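Local structure of attaching and effacing protein, pathogenesis factor (Escherichia coli, 4E9L) at residues M170-N174 / G175-A179; D190-S194 / N195-V199. The protein probably acts as a surface adhesin of the intimin/invasin family, this fragment being a row of its immunoglobulin-like domains. One frame throughout, in Å; residues are numbered along the deposited sequence.

Contact 1 of 2, residues M170-N174 / G175-A179; sequences MPKLN and GQDAA
The carboxylate of Asp177 has the bent chain of Met170 on one face and the aliphatic part of Lys172 beyond OD1. Met170 CE stands almost directly over Asp177 CG at 3.8 Å, and Met170 CG approaches Asp177 OD1 at 3.5 Å. Turns at chi2 (69°) and chi3 (78°) fold the thioether back across the carboxylate, so that the two side chains cross at about a right angle. Lys172 runs beside Asp177 in the same direction and brings CE to 3.6 Å from OD1; its NZ stays 4.7 Å from that same OD1, too far for a salt bridge, though the opposite charges probably still attract, and makes a weak hydrogen bond to Ser132 OG. The puckered ring of Pro171 receives the methyl of Ala179 at its CG–CD edge, with CD to CB 3.8 Å, while Ala178 CB lies off one face of the ring, 4.2 Å from both Pro171 CB and CG.

Asn174 and Gly175, both with positive phi, form the two-residue loop of a beta hairpin, a type I' turn, and Leu173 and Gln176 exchange a reciprocal pair of backbone hydrogen bonds, Leu173 N to Gln176 O measuring 2.9 Å. Farther from the turn Ala178 N bonds to Pro171 O, also at 2.9 Å, but Ala179 N is buried with no partner in the model.

Asp129 receives the N-H groups of Asn174 and Gly175 in its carboxylate. Trp113, in strand 108-114, donates to Ala178 O, and Pro171 and Ala179 both rest on Ile96 of strand 95-99, which joins the hairpin to the domain's other sheet.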
ATOM      1  N   MET A 170     -23.620  30.857  -1.078  1.00 18.68           N
ATOM      2  CA  MET A 170     -24.045  32.088  -0.418  1.00 18.28           C
ATOM      3  C   MET A 170     -24.953  32.897  -1.382  1.00 22.76           C
ATOM      4  O   MET A 170     -24.520  33.189  -2.516  1.00 22.93           O
ATOM      5  CB  MET A 170     -22.793  32.909   0.033  1.00 19.45           C
ATOM      6  CG  MET A 170     -23.079  34.362   0.472  1.00 20.72           C
ATOM      7  SD  MET A 170     -24.013  34.513   2.049  1.00 22.71           S
ATOM      8  CE  MET A 170     -22.704  34.194   3.258  1.00 19.20           C
ATOM      9  N   PRO A 171     -26.191  33.284  -0.981  1.00 16.83           N
ATOM     10  CA  PRO A 171     -26.964  34.190  -1.847  1.00 16.06           C
ATOM     11  C   PRO A 171     -26.359  35.591  -1.740  1.00 18.37           C
ATOM     12  O   PRO A 171     -25.731  35.938  -0.716  1.00 15.98           O
ATOM     13  CB  PRO A 171     -28.371  34.147  -1.254  1.00 16.98           C
ATOM     14  CG  PRO A 171     -28.143  33.866   0.200  1.00 20.62           C
ATOM     15  CD  PRO A 171     -26.875  33.064   0.317  1.00 17.01           C
ATOM     16  N   LYS A 172     -26.494  36.366  -2.813  1.00 14.53           N
ATOM     17  CA  LYS A 172     -25.958  37.712  -2.901  1.00 14.84           C
ATOM     18  C   LYS A 172     -26.965  38.683  -3.523  1.00 21.01           C
ATOM     19  O   LYS A 172     -27.805  38.293  -4.329  1.00 20.26           O
ATOM     20  CB  LYS A 172     -24.606  37.722  -3.648  1.00 17.41           C
ATOM     21  CG  LYS A 172     -23.477  36.955  -2.884  1.00 20.90           C
ATOM     22  CD  LYS A 172     -22.106  37.245  -3.421  1.00 31.76           C
ATOM     23  CE  LYS A 172     -21.031  36.632  -2.552  1.00 42.19           C
ATOM     24  NZ  LYS A 172     -19.757  36.461  -3.307  1.00 53.37           N
ATOM     25  N   LEU A 173     -26.887  39.940  -3.116  1.00 20.75           N
ATOM     26  CA  LEU A 173     -27.741  41.007  -3.610  1.00 23.85           C
ATOM     27  C   LEU A 173     -26.785  42.137  -3.900  1.00 30.88           C
ATOM     28  O   LEU A 173     -26.137  42.645  -2.978  1.00 29.73           O
ATOM     29  CB  LEU A 173     -28.801  41.379  -2.542  1.00 24.30           C
ATOM     30  CG  LEU A 173     -30.068  42.059  -3.028  1.00 31.27           C
ATOM     31  CD1 LEU A 173     -30.901  41.118  -3.856  1.00 31.46           C
ATOM     32  CD2 LEU A 173     -30.911  42.555  -1.838  1.00 34.95           C
ATOM     33  N   ASN A 174     -26.569  42.409  -5.210  1.00 30.36           N
ATOM     34  CA  ASN A 174     -25.642  43.429  -5.723  1.00 32.61           C
ATOM     35  C   ASN A 174     -24.201  43.183  -5.237  1.00 37.75           C
ATOM     36  O   ASN A 174     -23.508  44.127  -4.852  1.00 40.18           O
ATOM     37  CB  ASN A 174     -26.128  44.868  -5.369  1.00 38.41           C
ATOM     38  CG  ASN A 174     -27.570  45.188  -5.713  1.00 70.29           C
ATOM     39  OD1 ASN A 174     -28.419  45.380  -4.832  1.00 64.66           O
ATOM     40  ND2 ASN A 174     -27.868  45.330  -6.996  1.00 65.79           N
ATOM     41  N   GLY A 175     -23.785  41.912  -5.223  1.00 31.28           N
ATOM     42  CA  GLY A 175     -22.468  41.497  -4.759  1.00 30.46           C
ATOM     43  C   GLY A 175     -22.300  41.358  -3.248  1.00 30.96           C
ATOM     44  O   GLY A 175     -21.254  40.883  -2.800  1.00 31.46           O
ATOM     45  N   GLN A 176     -23.311  41.763  -2.445  1.00 24.61           N
ATOM     46  CA  GLN A 176     -23.235  41.672  -0.966  1.00 22.72           C
ATOM     47  C   GLN A 176     -23.854  40.370  -0.445  1.00 22.73           C
ATOM     48  O   GLN A 176     -24.903  39.963  -0.944  1.00 20.24           O
ATOM     49  CB  GLN A 176     -23.962  42.870  -0.314  1.00 24.05           C
ATOM     50  CG  GLN A 176     -23.492  44.259  -0.781  1.00 42.35           C
ATOM     51  CD  GLN A 176     -22.050  44.540  -0.426  1.00 67.41           C
ATOM     52  OE1 GLN A 176     -21.616  44.399   0.728  1.00 62.55           O
ATOM     53  NE2 GLN A 176     -21.272  44.921  -1.422  1.00 67.53           N
ATOM     54  N   ASP A 177     -23.247  39.747   0.589  1.00 19.11           N
ATOM     55  CA  ASP A 177     -23.809  38.548   1.225  1.00 18.34           C
ATOM     56  C   ASP A 177     -25.252  38.829   1.660  1.00 19.46           C
ATOM     57  O   ASP A 177     -25.544  39.889   2.232  1.00 16.69           O
ATOM     58  CB  ASP A 177     -22.988  38.121   2.452  1.00 20.25           C
ATOM     59  CG  ASP A 177     -21.578  37.648   2.178  1.00 28.94           C
ATOM     60  OD1 ASP A 177     -21.280  37.288   1.010  1.00 28.36           O
ATOM     61  OD2 ASP A 177     -20.809  37.519   3.145  1.00 36.01           O
ATOM     62  N   ALA A 178     -26.150  37.897   1.325  1.00 16.41           N
ATOM     63  CA  ALA A 178     -27.560  38.027   1.630  1.00 16.51           C
ATOM     64  C   ALA A 178     -28.077  36.987   2.651  1.00 18.23           C
ATOM     65  O   ALA A 178     -29.290  36.820   2.812  1.00 16.15           O
ATOM     66  CB  ALA A 178     -28.377  38.022   0.342  1.00 17.32           C
ATOM     67  N   ALA A 179     -27.138  36.340   3.382  1.00 15.31           N
ATOM     68  CA  ALA A 179     -27.427  35.414   4.476  1.00 14.41           C
ATOM     69  C   ALA A 179     -26.310  35.561   5.502  1.00 17.95           C
ATOM     70  O   ALA A 179     -25.226  36.022   5.150  1.00 16.43           O
ATOM     71  CB  ALA A 179     -27.504  33.973   3.972  1.00 14.54           C
TER

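Contact 2 of 2, residues D190-S194 / N195-V199; sequences DALSS and NQSKV
Ser193 and Ser197 meet at the tight centre of this contact, where the carbonyl oxygen of Ser193 takes up several donors. The shortest of these bonds runs from Ser197 OG to Ser193 O, 2.8 Å long, with the donor 41° above the carbonyl plane. The backbone N-H of Ser197 reaches the same Ser193 O at 3.0 Å in a weak bond, and a still longer weak bond comes from Gln196 N. Because Ser197 OG also accepts from Lys219 N, its rotation is fixed by two partners.

The hydroxyl of Ser193 lies anti to the backbone nitrogen (chi1 168°), which carries it over the following turn to accept from Gln196 N at 3.2 Å; the angle at hydrogen, 149°, makes this the straighter of the two bonds of that N-H. Together the side-chain and main-chain acceptors of one serine define an ST motif, which closes the turn leading into the strand of the immunoglobulin-like domain that contains Lys198 and Val199. Thr282 OG1, in strand 278-290, lies within hydrogen-bonding reach of both Ser194 O and Ser197 O on this turn, its single hydrogen having to serve the two.

Leu192 adds an apolar flank: its CD2 lies 3.8 Å from Ser197 OG, and the side chain continues onto Phe275 and Ala280. By contrast, Asn195 and Gln196 make up the exposed side. Gln196 touches Ser193 OG through CB, at 3.6 Å, and through CG, before a bend at chi2 leads its amide away; the side chain of Asn195 comes no closer to Ser193 OG than 3.9 Å, through CB.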
ATOM      1  N   ASP A 190     -18.725   9.321  -6.747  1.00 18.73           N
ATOM      2  CA  ASP A 190     -19.687   8.323  -7.196  1.00 18.94           C
ATOM      3  C   ASP A 190     -19.214   6.898  -6.763  1.00 23.04           C
ATOM      4  O   ASP A 190     -18.267   6.771  -5.961  1.00 22.42           O
ATOM      5  CB  ASP A 190     -19.883   8.447  -8.726  1.00 21.70           C
ATOM      6  CG  ASP A 190     -21.267   8.064  -9.236  1.00 32.03           C
ATOM      7  OD1 ASP A 190     -21.942   7.225  -8.581  1.00 31.29           O
ATOM      8  OD2 ASP A 190     -21.642   8.533 -10.320  1.00 37.69           O
ATOM      9  N   ALA A 191     -19.869   5.843  -7.266  1.00 20.38           N
ATOM     10  CA  ALA A 191     -19.502   4.462  -6.919  1.00 21.20           C
ATOM     11  C   ALA A 191     -18.031   4.164  -7.243  1.00 24.80           C
ATOM     12  O   ALA A 191     -17.466   4.732  -8.185  1.00 23.04           O
ATOM     13  CB  ALA A 191     -20.399   3.466  -7.649  1.00 22.24           C
ATOM     14  N   LEU A 192     -17.424   3.257  -6.463  1.00 22.54           N
ATOM     15  CA  LEU A 192     -16.044   2.871  -6.703  1.00 22.50           C
ATOM     16  C   LEU A 192     -15.902   2.311  -8.126  1.00 25.14           C
ATOM     17  O   LEU A 192     -16.682   1.448  -8.539  1.00 26.60           O
ATOM     18  CB  LEU A 192     -15.597   1.847  -5.642  1.00 22.79           C
ATOM     19  CG  LEU A 192     -14.091   1.499  -5.646  1.00 26.78           C
ATOM     20  CD1 LEU A 192     -13.625   1.060  -4.267  1.00 27.30           C
ATOM     21  CD2 LEU A 192     -13.777   0.430  -6.666  1.00 28.76           C
ATOM     22  N   SER A 193     -14.940   2.848  -8.874  1.00 20.44           N
ATOM     23  CA  SER A 193     -14.591   2.403 -10.220  1.00 20.37           C
ATOM     24  C   SER A 193     -13.350   1.516 -10.147  1.00 23.13           C
ATOM     25  O   SER A 193     -12.266   2.031  -9.845  1.00 20.08           O
ATOM     26  CB  SER A 193     -14.296   3.604 -11.124  1.00 22.89           C
ATOM     27  OG  SER A 193     -13.696   3.230 -12.361  1.00 28.07           O
ATOM     28  N   SER A 194     -13.488   0.187 -10.468  1.00 21.85           N
ATOM     29  CA  SER A 194     -12.361  -0.749 -10.487  0.50 22.38           C
ATOM     30  C   SER A 194     -11.325  -0.302 -11.521  1.00 25.05           C
ATOM     31  O   SER A 194     -10.140  -0.494 -11.319  1.00 22.76           O
ATOM     32  CB  SER A 194     -12.835  -2.160 -10.829  0.50 27.57           C
ATOM     33  OG  SER A 194     -13.895  -2.569  -9.980  0.50 39.57           O
ATOM     34  N   ASN A 195     -11.785   0.317 -12.625  1.00 22.30           N
ATOM     35  CA  ASN A 195     -10.896   0.779 -13.705  1.00 23.10           C
ATOM     36  C   ASN A 195      -9.982   1.927 -13.311  1.00 23.90           C
ATOM     37  O   ASN A 195      -8.837   1.953 -13.745  1.00 25.14           O
ATOM     38  CB  ASN A 195     -11.705   1.161 -14.947  1.00 32.38           C
ATOM     39  CG  ASN A 195     -12.554   0.035 -15.470  1.00 63.41           C
ATOM     40  OD1 ASN A 195     -12.073  -0.869 -16.164  1.00 54.89           O
ATOM     41  ND2 ASN A 195     -13.828   0.039 -15.093  1.00 58.35           N
ATOM     42  N   GLN A 196     -10.480   2.861 -12.483  1.00 17.29           N
ATOM     43  CA  GLN A 196      -9.745   4.047 -12.028  1.00 15.18           C
ATOM     44  C   GLN A 196      -8.968   3.783 -10.740  1.00 21.65           C
ATOM     45  O   GLN A 196      -8.055   4.544 -10.391  1.00 21.70           O
ATOM     46  CB  GLN A 196     -10.726   5.212 -11.797  1.00 15.11           C
ATOM     47  CG  GLN A 196     -11.259   5.847 -13.089  1.00 27.74           C
ATOM     48  CD  GLN A 196     -10.177   6.491 -13.915  1.00 52.58           C
ATOM     49  OE1 GLN A 196      -9.507   7.444 -13.490  1.00 56.66           O
ATOM     50  NE2 GLN A 196      -9.980   5.975 -15.111  1.00 48.41           N
ATOM     51  N   SER A 197      -9.343   2.722 -10.027  1.00 18.24           N
ATOM     52  CA  SER A 197      -8.711   2.398  -8.749  1.00 16.42           C
ATOM     53  C   SER A 197      -7.493   1.504  -8.988  1.00 20.66           C
ATOM     54  O   SER A 197      -7.457   0.748  -9.962  1.00 20.85           O
ATOM     55  CB  SER A 197      -9.712   1.747  -7.806  1.00 14.70           C
ATOM     56  OG  SER A 197     -10.804   2.623  -7.579  1.00 21.62           O
ATOM     57  N   LYS A 198      -6.502   1.591  -8.102  1.00 16.03           N
ATOM     58  CA  LYS A 198      -5.261   0.852  -8.310  1.00 16.63           C
ATOM     59  C   LYS A 198      -4.728   0.285  -7.025  1.00 19.38           C
ATOM     60  O   LYS A 198      -4.736   0.975  -5.997  1.00 17.63           O
ATOM     61  CB  LYS A 198      -4.206   1.796  -8.930  1.00 19.36           C
ATOM     62  CG  LYS A 198      -2.963   1.091  -9.481  1.00 45.59           C
ATOM     63  CD  LYS A 198      -2.022   2.046 -10.211  1.00 56.51           C
ATOM     64  CE  LYS A 198      -0.732   1.373 -10.617  1.00 64.19           C
ATOM     65  NZ  LYS A 198       0.153   2.303 -11.365  1.00 70.56           N
ATOM     66  N   VAL A 199      -4.195  -0.939  -7.108  1.00 15.82           N
ATOM     67  CA  VAL A 199      -3.522  -1.626  -6.006  1.00 15.80           C
ATOM     68  C   VAL A 199      -2.033  -1.836  -6.368  1.00 18.85           C
ATOM     69  O   VAL A 199      -1.720  -2.168  -7.509  1.00 18.31           O
ATOM     70  CB  VAL A 199      -4.236  -2.924  -5.508  1.00 20.42           C
ATOM     71  CG1 VAL A 199      -4.318  -3.988  -6.603  1.00 20.37           C
ATOM     72  CG2 VAL A 199      -3.523  -3.503  -4.274  1.00 20.35           C
TER

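Overall arrangement
Contact 1 and contact 2 follow one another along the chain without touching: their centres lie 39 Å apart and their nearest atoms about 23 Å. Both are local turns, one reversing a strand and the other leading into one. Contact 1 is far out, its centre 46 Å from that of the chain, whereas contact 2 is only 15 Å from it, in keeping with an elongated row of domains. Strand 183-187 leads from the hairpin toward 190-194, where Asp190 touches Val104, in the loop between strands 95-99 and 108-114, and its backbone N bonds to Asp220, so the second contact lies close to the junction of two successive domains.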